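Local coordinates for protein 2-keto-3-deoxy-D-arabinonate dehydratase (Sulfolobus solfataricus, PDB 2Q18) that catalyses the dehydration of 2-dehydro-3-deoxy-D-arabinonate to 2,5-dioxopentanoate, a step in the oxidation of D-arabinonate to 2-oxoglutarate, as a metal-dependent homotetramer of the FAH family, at residues Met1-Val6 with Pro192-Ser197; Glu143-Val148 with Ile251-Thr256; Tyr159-Asp164 with Ile274-Ile279. All blocks are in the same frame, centred on the assembly; numbering follows the deposited sequence.

Contact 1: Met1-Val6 with Pro192-Ser197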
ATOM      1  N   MET A   1     -25.925 -17.813   4.437  1.00 35.35           N
ATOM      2  CA  MET A   1     -25.250 -16.627   5.033  1.00 36.39           C
ATOM      3  C   MET A   1     -25.857 -15.341   4.470  1.00 34.27           C
ATOM      4  O   MET A   1     -26.155 -15.256   3.279  1.00 34.05           O
ATOM      5  CB  MET A   1     -23.738 -16.709   4.767  1.00 36.81           C
ATOM      6  CG  MET A   1     -22.947 -15.415   4.913  1.00 39.02           C
ATOM      7  SD  MET A   1     -21.163 -15.726   4.889  1.00 41.63           S
ATOM      8  CE  MET A   1     -20.795 -15.501   3.152  1.00 40.27           C
ATOM      9  N   LYS A   2     -26.064 -14.355   5.337  1.00 32.90           N
ATOM     10  CA  LYS A   2     -26.516 -13.039   4.899  1.00 32.28           C
ATOM     11  C   LYS A   2     -25.498 -11.995   5.340  1.00 31.34           C
ATOM     12  O   LYS A   2     -25.263 -11.784   6.531  1.00 30.91           O
ATOM     13  CB  LYS A   2     -27.924 -12.726   5.417  1.00 31.97           C
ATOM     14  CG  LYS A   2     -28.962 -13.746   4.974  1.00 33.07           C
ATOM     15  CD  LYS A   2     -30.369 -13.376   5.400  1.00 33.31           C
ATOM     16  CE  LYS A   2     -31.347 -14.452   4.939  1.00 37.76           C
ATOM     17  NZ  LYS A   2     -32.750 -14.127   5.297  1.00 38.83           N
ATOM     18  N   LEU A   3     -24.897 -11.349   4.351  1.00 29.48           N
ATOM     19  CA  LEU A   3     -23.746 -10.495   4.566  1.00 28.73           C
ATOM     20  C   LEU A   3     -24.144  -9.023   4.587  1.00 27.08           C
ATOM     21  O   LEU A   3     -24.858  -8.554   3.701  1.00 25.48           O
ATOM     22  CB  LEU A   3     -22.728 -10.775   3.458  1.00 29.49           C
ATOM     23  CG  LEU A   3     -21.392 -10.051   3.387  1.00 34.09           C
ATOM     24  CD1 LEU A   3     -20.342 -11.004   2.826  1.00 34.07           C
ATOM     25  CD2 LEU A   3     -21.533  -8.827   2.496  1.00 38.26           C
ATOM     26  N   PHE A   4     -23.682  -8.306   5.606  1.00 25.49           N
ATOM     27  CA  PHE A   4     -23.862  -6.861   5.668  1.00 24.77           C
ATOM     28  C   PHE A   4     -22.563  -6.157   6.043  1.00 24.39           C
ATOM     29  O   PHE A   4     -21.587  -6.801   6.431  1.00 23.49           O
ATOM     30  CB  PHE A   4     -25.036  -6.461   6.589  1.00 24.84           C
ATOM     31  CG  PHE A   4     -24.863  -6.841   8.046  1.00 23.36           C
ATOM     32  CD1 PHE A   4     -25.125  -8.138   8.484  1.00 24.41           C
ATOM     33  CD2 PHE A   4     -24.494  -5.879   8.986  1.00 23.27           C
ATOM     34  CE1 PHE A   4     -24.988  -8.486   9.831  1.00 25.11           C
ATOM     35  CE2 PHE A   4     -24.360  -6.212  10.338  1.00 25.62           C
ATOM     36  CZ  PHE A   4     -24.606  -7.518  10.760  1.00 24.88           C
ATOM     37  N   ARG A   5     -22.550  -4.837   5.900  1.00 23.43           N
ATOM     38  CA  ARG A   5     -21.357  -4.052   6.181  1.00 23.09           C
ATOM     39  C   ARG A   5     -21.743  -2.754   6.873  1.00 23.35           C
ATOM     40  O   ARG A   5     -22.772  -2.142   6.553  1.00 22.54           O
ATOM     41  CB  ARG A   5     -20.576  -3.775   4.886  1.00 22.45           C
ATOM     42  CG  ARG A   5     -19.175  -3.171   5.082  1.00 22.40           C
ATOM     43  CD  ARG A   5     -18.411  -3.068   3.757  1.00 22.38           C
ATOM     44  NE  ARG A   5     -19.090  -2.203   2.793  1.00 21.76           N
ATOM     45  CZ  ARG A   5     -18.505  -1.632   1.745  1.00 23.45           C
ATOM     46  NH1 ARG A   5     -17.213  -1.828   1.504  1.00 22.86           N
ATOM     47  NH2 ARG A   5     -19.214  -0.861   0.933  1.00 22.09           N
ATOM     48  N   VAL A   6     -20.920  -2.356   7.837  1.00 23.21           N
ATOM     49  CA  VAL A   6     -21.084  -1.082   8.521  1.00 23.44           C
ATOM     50  C   VAL A   6     -19.865  -0.209   8.278  1.00 24.72           C
ATOM     51  O   VAL A   6     -18.771  -0.713   7.995  1.00 24.07           O
ATOM     52  CB  VAL A   6     -21.309  -1.252  10.062  1.00 24.07           C
ATOM     53  CG1 VAL A   6     -22.471  -2.203  10.343  1.00 22.40           C
ATOM     54  CG2 VAL A   6     -20.031  -1.734  10.769  1.00 23.45           C
ATOM     55  N   PRO A 192     -30.395  -4.572   2.069  1.00 25.03           N
ATOM     56  CA  PRO A 192     -29.376  -4.211   3.064  1.00 24.88           C
ATOM     57  C   PRO A 192     -28.322  -5.303   3.251  1.00 24.59           C
ATOM     58  O   PRO A 192     -27.298  -5.070   3.900  1.00 24.71           O
ATOM     59  CB  PRO A 192     -30.182  -4.018   4.356  1.00 24.57           C
ATOM     60  CG  PRO A 192     -31.436  -4.791   4.162  1.00 26.16           C
ATOM     61  CD  PRO A 192     -31.689  -4.925   2.688  1.00 25.19           C
ATOM     62  N   VAL A 193     -28.587  -6.476   2.685  1.00 24.83           N
ATOM     63  CA  VAL A 193     -27.687  -7.619   2.762  1.00 24.81           C
ATOM     64  C   VAL A 193     -27.459  -8.229   1.383  1.00 25.36           C
ATOM     65  O   VAL A 193     -28.231  -7.993   0.446  1.00 25.54           O
ATOM     66  CB  VAL A 193     -28.232  -8.737   3.701  1.00 25.22           C
ATOM     67  CG1 VAL A 193     -28.255  -8.279   5.161  1.00 26.01           C
ATOM     68  CG2 VAL A 193     -29.626  -9.211   3.250  1.00 24.69           C
ATOM     69  N   ILE A 194     -26.397  -9.016   1.264  1.00 25.16           N
ATOM     70  CA  ILE A 194     -26.274  -9.953   0.158  1.00 25.53           C
ATOM     71  C   ILE A 194     -26.475 -11.337   0.744  1.00 25.85           C
ATOM     72  O   ILE A 194     -25.808 -11.710   1.708  1.00 25.97           O
ATOM     73  CB  ILE A 194     -24.905  -9.858  -0.542  1.00 26.14           C
ATOM     74  CG1 ILE A 194     -24.774  -8.508  -1.256  1.00 26.13           C
ATOM     75  CG2 ILE A 194     -24.720 -11.017  -1.538  1.00 24.21           C
ATOM     76  CD1 ILE A 194     -23.350  -8.090  -1.488  1.00 28.70           C
ATOM     77  N   VAL A 195     -27.414 -12.089   0.182  1.00 26.36           N
ATOM     78  CA  VAL A 195     -27.658 -13.441   0.658  1.00 27.33           C
ATOM     79  C   VAL A 195     -26.952 -14.428  -0.260  1.00 29.11           C
ATOM     80  O   VAL A 195     -26.973 -14.274  -1.482  1.00 29.17           O
ATOM     81  CB  VAL A 195     -29.179 -13.770   0.802  1.00 27.67           C
ATOM     82  CG1 VAL A 195     -29.891 -12.685   1.623  1.00 24.56           C
ATOM     83  CG2 VAL A 195     -29.855 -13.946  -0.560  1.00 26.24           C
ATOM     84  N   THR A 196     -26.313 -15.431   0.332  1.00 30.47           N
ATOM     85  CA  THR A 196     -25.655 -16.466  -0.452  1.00 32.52           C
ATOM     86  C   THR A 196     -26.704 -17.274  -1.211  1.00 34.20           C
ATOM     87  O   THR A 196     -27.879 -17.292  -0.831  1.00 34.25           O
ATOM     88  CB  THR A 196     -24.774 -17.381   0.417  1.00 32.22           C
ATOM     89  OG1 THR A 196     -25.544 -17.908   1.504  1.00 31.82           O
ATOM     90  CG2 THR A 196     -23.595 -16.595   0.972  1.00 31.26           C
ATOM     91  N   SER A 197     -26.269 -17.920  -2.288  1.00 35.66           N
ATOM     92  CA  SER A 197     -27.162 -18.619  -3.208  1.00 37.48           C
ATOM     93  C   SER A 197     -28.038 -19.676  -2.533  1.00 38.28           C
ATOM     94  O   SER A 197     -29.188 -19.878  -2.934  1.00 38.46           O
ATOM     95  CB  SER A 197     -26.348 -19.234  -4.348  1.00 37.79           C
ATOM     96  OG  SER A 197     -27.188 -19.605  -5.423  1.00 42.28           O
TER
HETATM   97  O   HOH W   1     -24.858  -3.795   4.469  1.00 21.83           O

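Contact 2: Glu143-Val148 with Ile251-Thr256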
ATOM      1  N   GLU A 143     -37.076   1.637  -9.525  1.00 28.73           N
ATOM      2  CA  GLU A 143     -37.360   0.368 -10.174  1.00 28.66           C
ATOM      3  C   GLU A 143     -36.859  -0.762  -9.278  1.00 28.45           C
ATOM      4  O   GLU A 143     -35.651  -0.996  -9.183  1.00 28.51           O
ATOM      5  CB  GLU A 143     -36.760   0.326 -11.585  1.00 28.15           C
ATOM      6  CG  GLU A 143     -37.250   1.473 -12.483  1.00 28.56           C
ATOM      7  CD  GLU A 143     -36.794   1.371 -13.938  1.00 30.70           C
ATOM      8  OE1 GLU A 143     -37.290   2.169 -14.763  1.00 30.93           O
ATOM      9  OE2 GLU A 143     -35.943   0.508 -14.262  1.00 32.14           O
ATOM     10  N   PRO A 144     -37.793  -1.424  -8.566  1.00 28.44           N
ATOM     11  CA  PRO A 144     -37.510  -2.489  -7.605  1.00 28.30           C
ATOM     12  C   PRO A 144     -37.167  -3.805  -8.290  1.00 28.20           C
ATOM     13  O   PRO A 144     -37.964  -4.326  -9.076  1.00 27.88           O
ATOM     14  CB  PRO A 144     -38.829  -2.620  -6.840  1.00 28.31           C
ATOM     15  CG  PRO A 144     -39.865  -2.223  -7.831  1.00 27.25           C
ATOM     16  CD  PRO A 144     -39.239  -1.136  -8.653  1.00 28.21           C
ATOM     17  N   GLU A 145     -35.989  -4.343  -7.981  1.00 27.76           N
ATOM     18  CA  GLU A 145     -35.464  -5.482  -8.730  1.00 27.69           C
ATOM     19  C   GLU A 145     -34.693  -6.457  -7.857  1.00 27.11           C
ATOM     20  O   GLU A 145     -34.077  -6.071  -6.865  1.00 27.38           O
ATOM     21  CB  GLU A 145     -34.555  -5.001  -9.871  1.00 26.76           C
ATOM     22  CG  GLU A 145     -35.030  -3.729 -10.571  1.00 26.93           C
ATOM     23  CD  GLU A 145     -34.369  -3.481 -11.915  1.00 29.36           C
ATOM     24  OE1 GLU A 145     -34.922  -2.673 -12.690  1.00 30.05           O
ATOM     25  OE2 GLU A 145     -33.313  -4.087 -12.206  1.00 26.07           O
ATOM     26  N   LEU A 146     -34.750  -7.728  -8.234  1.00 27.03           N
ATOM     27  CA  LEU A 146     -33.805  -8.714  -7.737  1.00 26.45           C
ATOM     28  C   LEU A 146     -32.488  -8.486  -8.482  1.00 26.11           C
ATOM     29  O   LEU A 146     -32.481  -8.296  -9.699  1.00 26.27           O
ATOM     30  CB  LEU A 146     -34.323 -10.136  -7.988  1.00 26.29           C
ATOM     31  CG  LEU A 146     -33.474 -11.294  -7.452  1.00 27.88           C
ATOM     32  CD1 LEU A 146     -33.495 -11.314  -5.924  1.00 26.09           C
ATOM     33  CD2 LEU A 146     -33.950 -12.628  -8.011  1.00 26.88           C
ATOM     34  N   ALA A 147     -31.384  -8.480  -7.742  1.00 25.89           N
ATOM     35  CA  ALA A 147     -30.065  -8.328  -8.340  1.00 25.63           C
ATOM     36  C   ALA A 147     -29.163  -9.475  -7.902  1.00 25.67           C
ATOM     37  O   ALA A 147     -29.350 -10.038  -6.823  1.00 25.95           O
ATOM     38  CB  ALA A 147     -29.456  -6.988  -7.959  1.00 24.69           C
ATOM     39  N   VAL A 148     -28.200  -9.823  -8.754  1.00 25.38           N
ATOM     40  CA  VAL A 148     -27.231 -10.877  -8.441  1.00 25.28           C
ATOM     41  C   VAL A 148     -25.810 -10.326  -8.345  1.00 24.91           C
ATOM     42  O   VAL A 148     -25.423  -9.443  -9.116  1.00 23.31           O
ATOM     43  CB  VAL A 148     -27.265 -12.045  -9.473  1.00 25.51           C
ATOM     44  CG1 VAL A 148     -28.525 -12.884  -9.294  1.00 25.22           C
ATOM     45  CG2 VAL A 148     -27.154 -11.530 -10.907  1.00 25.71           C
ATOM     46  N   ILE A 251     -22.373  -6.432  -9.912  1.00 23.09           N
ATOM     47  CA  ILE A 251     -23.799  -6.637  -9.692  1.00 23.47           C
ATOM     48  C   ILE A 251     -24.580  -6.477 -10.988  1.00 23.04           C
ATOM     49  O   ILE A 251     -24.392  -5.510 -11.728  1.00 23.11           O
ATOM     50  CB  ILE A 251     -24.367  -5.711  -8.580  1.00 23.61           C
ATOM     51  CG1 ILE A 251     -23.755  -6.082  -7.225  1.00 22.48           C
ATOM     52  CG2 ILE A 251     -25.897  -5.818  -8.515  1.00 21.88           C
ATOM     53  CD1 ILE A 251     -24.130  -5.133  -6.082  1.00 23.89           C
ATOM     54  N   LEU A 252     -25.441  -7.453 -11.261  1.00 23.38           N
ATOM     55  CA  LEU A 252     -26.394  -7.359 -12.356  1.00 24.53           C
ATOM     56  C   LEU A 252     -27.805  -7.311 -11.790  1.00 24.70           C
ATOM     57  O   LEU A 252     -28.231  -8.225 -11.082  1.00 24.08           O
ATOM     58  CB  LEU A 252     -26.251  -8.545 -13.322  1.00 24.52           C
ATOM     59  CG  LEU A 252     -27.329  -8.705 -14.404  1.00 24.28           C
ATOM     60  CD1 LEU A 252     -27.289  -7.576 -15.438  1.00 21.88           C
ATOM     61  CD2 LEU A 252     -27.198 -10.057 -15.087  1.00 25.17           C
ATOM     62  N   THR A 253     -28.519  -6.240 -12.105  1.00 26.38           N
ATOM     63  CA  THR A 253     -29.903  -6.098 -11.677  1.00 28.08           C
ATOM     64  C   THR A 253     -30.846  -6.534 -12.809  1.00 29.03           C
ATOM     65  O   THR A 253     -30.638  -6.191 -13.975  1.00 29.78           O
ATOM     66  CB  THR A 253     -30.197  -4.680 -11.102  1.00 27.82           C
ATOM     67  OG1 THR A 253     -31.519  -4.645 -10.554  1.00 29.00           O
ATOM     68  CG2 THR A 253     -30.026  -3.581 -12.151  1.00 27.50           C
ATOM     69  N   THR A 254     -31.864  -7.315 -12.459  1.00 30.05           N
ATOM     70  CA  THR A 254     -32.546  -8.168 -13.438  1.00 30.26           C
ATOM     71  C   THR A 254     -33.858  -7.644 -14.048  1.00 30.86           C
ATOM     72  O   THR A 254     -34.644  -8.424 -14.599  1.00 30.87           O
ATOM     73  CB  THR A 254     -32.758  -9.585 -12.869  1.00 30.53           C
ATOM     74  OG1 THR A 254     -33.623  -9.520 -11.730  1.00 31.95           O
ATOM     75  CG2 THR A 254     -31.418 -10.203 -12.451  1.00 30.00           C
ATOM     76  N   GLY A 255     -34.078  -6.332 -13.978  1.00 30.49           N
ATOM     77  CA  GLY A 255     -35.296  -5.715 -14.523  1.00 31.40           C
ATOM     78  C   GLY A 255     -36.413  -5.577 -13.499  1.00 32.43           C
ATOM     79  O   GLY A 255     -36.331  -6.134 -12.401  1.00 31.89           O
ATOM     80  N   THR A 256     -37.458  -4.829 -13.852  1.00 33.33           N
ATOM     81  CA  THR A 256     -38.595  -4.629 -12.944  1.00 34.12           C
ATOM     82  C   THR A 256     -39.954  -4.871 -13.605  1.00 34.36           C
ATOM     83  O   THR A 256     -40.102  -4.726 -14.821  1.00 33.81           O
ATOM     84  CB  THR A 256     -38.584  -3.217 -12.292  1.00 33.97           C
ATOM     85  OG1 THR A 256     -39.477  -3.204 -11.173  1.00 35.18           O
ATOM     86  CG2 THR A 256     -39.008  -2.132 -13.286  1.00 33.43           C
TER
HETATM   87  O   HOH W   2     -36.073  -8.279 -11.034  1.00 30.55           O

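Contact 3: Tyr159-Asp164 with Ile274-Ile279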
ATOM      1  N   TYR A 159     -27.573 -12.963  -3.852  1.00 27.30           N
ATOM      2  CA  TYR A 159     -28.702 -12.131  -4.271  1.00 27.30           C
ATOM      3  C   TYR A 159     -28.880 -10.945  -3.338  1.00 26.60           C
ATOM      4  O   TYR A 159     -28.557 -11.020  -2.152  1.00 26.56           O
ATOM      5  CB  TYR A 159     -30.007 -12.940  -4.281  1.00 28.38           C
ATOM      6  CG  TYR A 159     -30.015 -14.111  -5.235  1.00 28.75           C
ATOM      7  CD1 TYR A 159     -30.566 -13.987  -6.511  1.00 28.33           C
ATOM      8  CD2 TYR A 159     -29.476 -15.346  -4.864  1.00 29.44           C
ATOM      9  CE1 TYR A 159     -30.579 -15.063  -7.395  1.00 29.42           C
ATOM     10  CE2 TYR A 159     -29.479 -16.427  -5.744  1.00 29.99           C
ATOM     11  CZ  TYR A 159     -30.033 -16.274  -7.007  1.00 29.64           C
ATOM     12  OH  TYR A 159     -30.046 -17.331  -7.885  1.00 31.53           O
ATOM     13  N   THR A 160     -29.413  -9.859  -3.884  1.00 25.39           N
ATOM     14  CA  THR A 160     -29.674  -8.652  -3.115  1.00 24.73           C
ATOM     15  C   THR A 160     -30.853  -7.890  -3.737  1.00 24.89           C
ATOM     16  O   THR A 160     -31.328  -8.239  -4.825  1.00 24.69           O
ATOM     17  CB  THR A 160     -28.391  -7.764  -3.002  1.00 24.21           C
ATOM     18  OG1 THR A 160     -28.541  -6.812  -1.942  1.00 23.65           O
ATOM     19  CG2 THR A 160     -28.076  -7.039  -4.315  1.00 22.46           C
ATOM     20  N   ILE A 161     -31.332  -6.869  -3.035  1.00 23.95           N
ATOM     21  CA  ILE A 161     -32.358  -5.976  -3.566  1.00 23.27           C
ATOM     22  C   ILE A 161     -31.646  -4.798  -4.207  1.00 22.89           C
ATOM     23  O   ILE A 161     -30.724  -4.250  -3.615  1.00 23.66           O
ATOM     24  CB  ILE A 161     -33.276  -5.434  -2.439  1.00 23.65           C
ATOM     25  CG1 ILE A 161     -33.861  -6.583  -1.611  1.00 23.80           C
ATOM     26  CG2 ILE A 161     -34.371  -4.526  -3.016  1.00 21.87           C
ATOM     27  CD1 ILE A 161     -34.427  -6.147  -0.259  1.00 24.51           C
ATOM     28  N   MET A 162     -32.059  -4.400  -5.406  1.00 22.92           N
ATOM     29  CA  MET A 162     -31.520  -3.173  -5.998  1.00 23.09           C
ATOM     30  C   MET A 162     -32.635  -2.243  -6.443  1.00 23.04           C
ATOM     31  O   MET A 162     -33.660  -2.691  -6.955  1.00 23.53           O
ATOM     32  CB  MET A 162     -30.559  -3.465  -7.170  1.00 22.22           C
ATOM     33  CG  MET A 162     -29.920  -2.204  -7.820  1.00 23.10           C
ATOM     34  SD  MET A 162     -28.435  -2.514  -8.850  1.00 21.99           S
ATOM     35  CE  MET A 162     -27.210  -2.699  -7.554  1.00 24.07           C
ATOM     36  N   ASP A 163     -32.415  -0.948  -6.245  1.00 23.20           N
ATOM     37  CA  ASP A 163     -33.278   0.080  -6.804  1.00 24.08           C
ATOM     38  C   ASP A 163     -32.547   0.711  -7.981  1.00 23.75           C
ATOM     39  O   ASP A 163     -31.555   1.415  -7.797  1.00 24.30           O
ATOM     40  CB  ASP A 163     -33.599   1.134  -5.735  1.00 23.20           C
ATOM     41  CG  ASP A 163     -34.614   2.176  -6.200  1.00 26.87           C
ATOM     42  OD1 ASP A 163     -34.987   2.194  -7.394  1.00 26.18           O
ATOM     43  OD2 ASP A 163     -35.039   2.994  -5.350  1.00 26.20           O
ATOM     44  N   ASP A 164     -33.041   0.447  -9.188  1.00 23.96           N
ATOM     45  CA  ASP A 164     -32.538   1.097 -10.392  1.00 24.35           C
ATOM     46  C   ASP A 164     -33.292   2.415 -10.564  1.00 25.12           C
ATOM     47  O   ASP A 164     -34.320   2.471 -11.241  1.00 26.07           O
ATOM     48  CB  ASP A 164     -32.708   0.168 -11.614  1.00 23.43           C
ATOM     49  CG  ASP A 164     -32.285   0.818 -12.936  1.00 24.73           C
ATOM     50  OD1 ASP A 164     -31.819   1.978 -12.946  1.00 24.93           O
ATOM     51  OD2 ASP A 164     -32.429   0.158 -13.988  1.00 27.07           O
ATOM     52  N   ILE A 274     -38.301  -1.181  -0.457  1.00 27.22           N
ATOM     53  CA  ILE A 274     -38.410  -2.327  -1.353  1.00 26.61           C
ATOM     54  C   ILE A 274     -38.141  -3.603  -0.578  1.00 27.63           C
ATOM     55  O   ILE A 274     -37.074  -3.766   0.021  1.00 27.37           O
ATOM     56  CB  ILE A 274     -37.457  -2.224  -2.578  1.00 26.47           C
ATOM     57  CG1 ILE A 274     -37.723  -0.933  -3.357  1.00 25.22           C
ATOM     58  CG2 ILE A 274     -37.620  -3.449  -3.488  1.00 24.66           C
ATOM     59  CD1 ILE A 274     -36.573  -0.471  -4.236  1.00 24.02           C
ATOM     60  N   THR A 275     -39.123  -4.498  -0.593  1.00 27.31           N
ATOM     61  CA  THR A 275     -39.033  -5.757   0.115  1.00 28.38           C
ATOM     62  C   THR A 275     -38.927  -6.901  -0.883  1.00 28.55           C
ATOM     63  O   THR A 275     -39.645  -6.927  -1.885  1.00 28.19           O
ATOM     64  CB  THR A 275     -40.266  -5.966   1.030  1.00 28.78           C
ATOM     65  OG1 THR A 275     -40.434  -4.818   1.868  1.00 31.28           O
ATOM     66  CG2 THR A 275     -40.107  -7.205   1.908  1.00 28.34           C
ATOM     67  N   ILE A 276     -38.005  -7.824  -0.620  1.00 29.04           N
ATOM     68  CA  ILE A 276     -37.920  -9.070  -1.378  1.00 29.45           C
ATOM     69  C   ILE A 276     -37.851 -10.233  -0.401  1.00 30.24           C
ATOM     70  O   ILE A 276     -37.110 -10.180   0.583  1.00 30.77           O
ATOM     71  CB  ILE A 276     -36.711  -9.099  -2.360  1.00 29.26           C
ATOM     72  CG1 ILE A 276     -36.832  -7.972  -3.395  1.00 28.50           C
ATOM     73  CG2 ILE A 276     -36.610 -10.469  -3.054  1.00 29.64           C
ATOM     74  CD1 ILE A 276     -35.789  -8.003  -4.513  1.00 28.91           C
ATOM     75  N   SER A 277     -38.641 -11.272  -0.672  1.00 31.34           N
ATOM     76  CA  SER A 277     -38.658 -12.492   0.136  1.00 32.66           C
ATOM     77  C   SER A 277     -37.251 -13.040   0.358  1.00 33.40           C
ATOM     78  O   SER A 277     -36.457 -13.133  -0.587  1.00 34.08           O
ATOM     79  CB  SER A 277     -39.511 -13.574  -0.538  1.00 32.66           C
ATOM     80  OG  SER A 277     -40.788 -13.085  -0.900  1.00 35.25           O
ATOM     81  N   ASN A 278     -36.958 -13.391   1.610  1.00 33.51           N
ATOM     82  CA  ASN A 278     -35.698 -14.037   2.007  1.00 33.82           C
ATOM     83  C   ASN A 278     -34.465 -13.125   2.035  1.00 33.10           C
ATOM     84  O   ASN A 278     -33.384 -13.555   2.445  1.00 33.19           O
ATOM     85  CB  ASN A 278     -35.433 -15.299   1.172  1.00 34.67           C
ATOM     86  CG  ASN A 278     -36.536 -16.337   1.317  1.00 37.69           C
ATOM     87  OD1 ASN A 278     -36.862 -16.768   2.423  1.00 41.37           O
ATOM     88  ND2 ASN A 278     -37.111 -16.746   0.194  1.00 41.77           N
ATOM     89  N   ILE A 279     -34.628 -11.874   1.609  1.00 31.13           N
ATOM     90  CA  ILE A 279     -33.523 -10.916   1.619  1.00 30.28           C
ATOM     91  C   ILE A 279     -33.750  -9.839   2.683  1.00 29.72           C
ATOM     92  O   ILE A 279     -32.934  -9.678   3.596  1.00 29.70           O
ATOM     93  CB  ILE A 279     -33.270 -10.286   0.214  1.00 29.51           C
ATOM     94  CG1 ILE A 279     -33.056 -11.390  -0.835  1.00 29.67           C
ATOM     95  CG2 ILE A 279     -32.071  -9.331   0.266  1.00 28.82           C
ATOM     96  CD1 ILE A 279     -32.919 -10.903  -2.277  1.00 29.15           C
TER

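Contact 1: Met1-Val6 with Pro192-Ser197
Met1 and Thr196 cross at about a right angle, and the threonine meets the methionine with both of its branches. Its methyl CG2 packs on the thioether tip, Met1 CE to Thr196 CG2 being 3.7 Å, while its hydroxyl OG1 takes a hydrogen bond from Met1 N at 3.0 Å. Thr196 OG1 lies between the backbone N and the carbonyl carbon (chi1 54°), which turns it to the chain terminus. Asp198 also bonds this hydroxyl and Glu199 also bonds Met1 N, giving the start of the chain two side-chain grips. Next along, Lys2 and Val195 form a non-hydrogen-bonded pair whose side chains run side by side in the same direction. Lys2 CG sits 3.6 Å from Val195 CG1, and the extended lysine chain runs on past that methyl to bring NZ to the backbone O of Asn278.

This antiparallel pairing joins strand 2-8, at the N-terminal end of the protein, to strand 188-195 of the FAH-family fold, away from the annotated sites. Leu3 and Ile194 form the hydrogen-bonded pair: Leu3 N reaches Ile194 O at 2.8 Å, almost straight at the hydrogen (177°), and Ile194 N returns to Leu3 O at 2.9 Å. Their side chains point to the other face, where helix 30-40 covers them, and meet loosely, Leu3 CD2 to Ile194 CD1 4.4 Å. Phe4 touches only through its root, CB to Val193 CG1 4.0 Å; its ring turns off to meet those of Tyr53 and Tyr15. Beyond it the strands part, and a water sits between Arg5 N and Pro192 O.

Contact 2: Glu143-Val148 with Ile251-Thr256
Glu145 sends CG anti to its carbonyl carbon, with chi1 pulled to -38°, and its extended chain reaches Thr253, whose OG1 stands anti to the backbone N (chi1 -173°). The two side chains cross at about a right angle, and the hydroxyl gives Glu145 OE2 a short hydrogen bond of 2.5 Å, on the anti side and somewhat out of the carboxylate plane. Gly255 N reaches the same OE2 at 3.0 Å from the opposite face, well above the plane, so two donors pin this oxygen and fix the carboxylate's rotation. With a leucine in place of Glu145, Thr253 OG1 and Gly255 N would probably both be left without their acceptor, and the magnesium site without one of its ligands.

Leu146 O is likewise gripped twice, by Thr254 N at 3.0 Å and by Thr254 OG1 at 2.6 Å. A water caught nearby links Leu146 N, Thr254 OG1 and Gly255 O. Regular antiparallel pairing holds further along, where Val148 N bonds Leu252 O at 2.8 Å and Ala147 stands across from Thr253. At the opposite end Thr256 OG1 bonds Pro144 O at 2.8 Å, while its CG2 packs 3.7 Å from Glu143 CB. Glu143 OE2 forms a salt bridge with Lys182. Glu143 and Glu145, two residues apart in the chain, bind magnesium, and Thr256 binds substrate: this is the metal-dependent active site of the FAH superfamily.

Contact 3: Tyr159-Asp164 with Ile274-Ile279
Ile274 CD1 lies over one face of the Asp163 carboxylate, 3.8 Å from Asp163 CG, and the two side chains cross at about a right angle. The carboxylate's OD1 is taken up elsewhere, by Glu143 N. The backbone carbonyl group of Thr160 is covered in the same manner: Ile279 CD1 stands over its face, 3.9 Å from Thr160 C. The Tyr159 ring leads away and packs on Val148, leaving its CB to touch Ile279 CD1 at 4.1 Å.

Here two sheets of the FAH-family fold pack face to face. Strand 159-164 belongs to one and strand 274-276 to the other; their axes come no nearer than 7.9 Å and run roughly antiparallel, at 154°, and no hydrogen bond passes between them. Isoleucines fill the interface instead. Ile161 points toward the other sheet and divides its branches among three partners. With Ile161 CG1 anti to the carbonyl carbon (chi1 -54°), that branch comes against Ile276 CG1 at 3.7 Å and Ile279 CG2 at 3.8 Å, while Ile161 CG2 meets Ile274 CG2 at 3.5 Å, tighter than usual for two methyls. Ile161 points the opposite way to Ile274 and to Ile276 and lies alongside each. Leu146 and Pro144 of the adjoining strand extend the same apolar layer, touching Ile279 and Ile274. Ile279 can return to this core because the chain doubles back after strand 274-276 through a type II turn at Ser277 and Asn278, closed by Ile279 N bonding to Ile276 O at 3.2 Å.

How the contacts relate
Contact 3 is the middle piece. Its strand 159-164 lies between the strands of the other two: Val195 O of contact 1 is 2.8 Å from Tyr159 N, and Ala147 N of contact 2 is 2.9 Å from Thr160 O, both probable hydrogen bonds. Centres of contacts 2 and 3 are 8 Å apart, those of contacts 1 and 3 11 Å. Contacts 1 and 2 do not touch; their nearest atoms are about 6 Å apart. The magnesium ligands are shared: Glu143 and Glu145 come from contact 2, Asp164 from contact 3, and Lys182, which binds substrate, also pairs with Asp164. A bound phosphate lies about 4 Å from the Glu143 side chain.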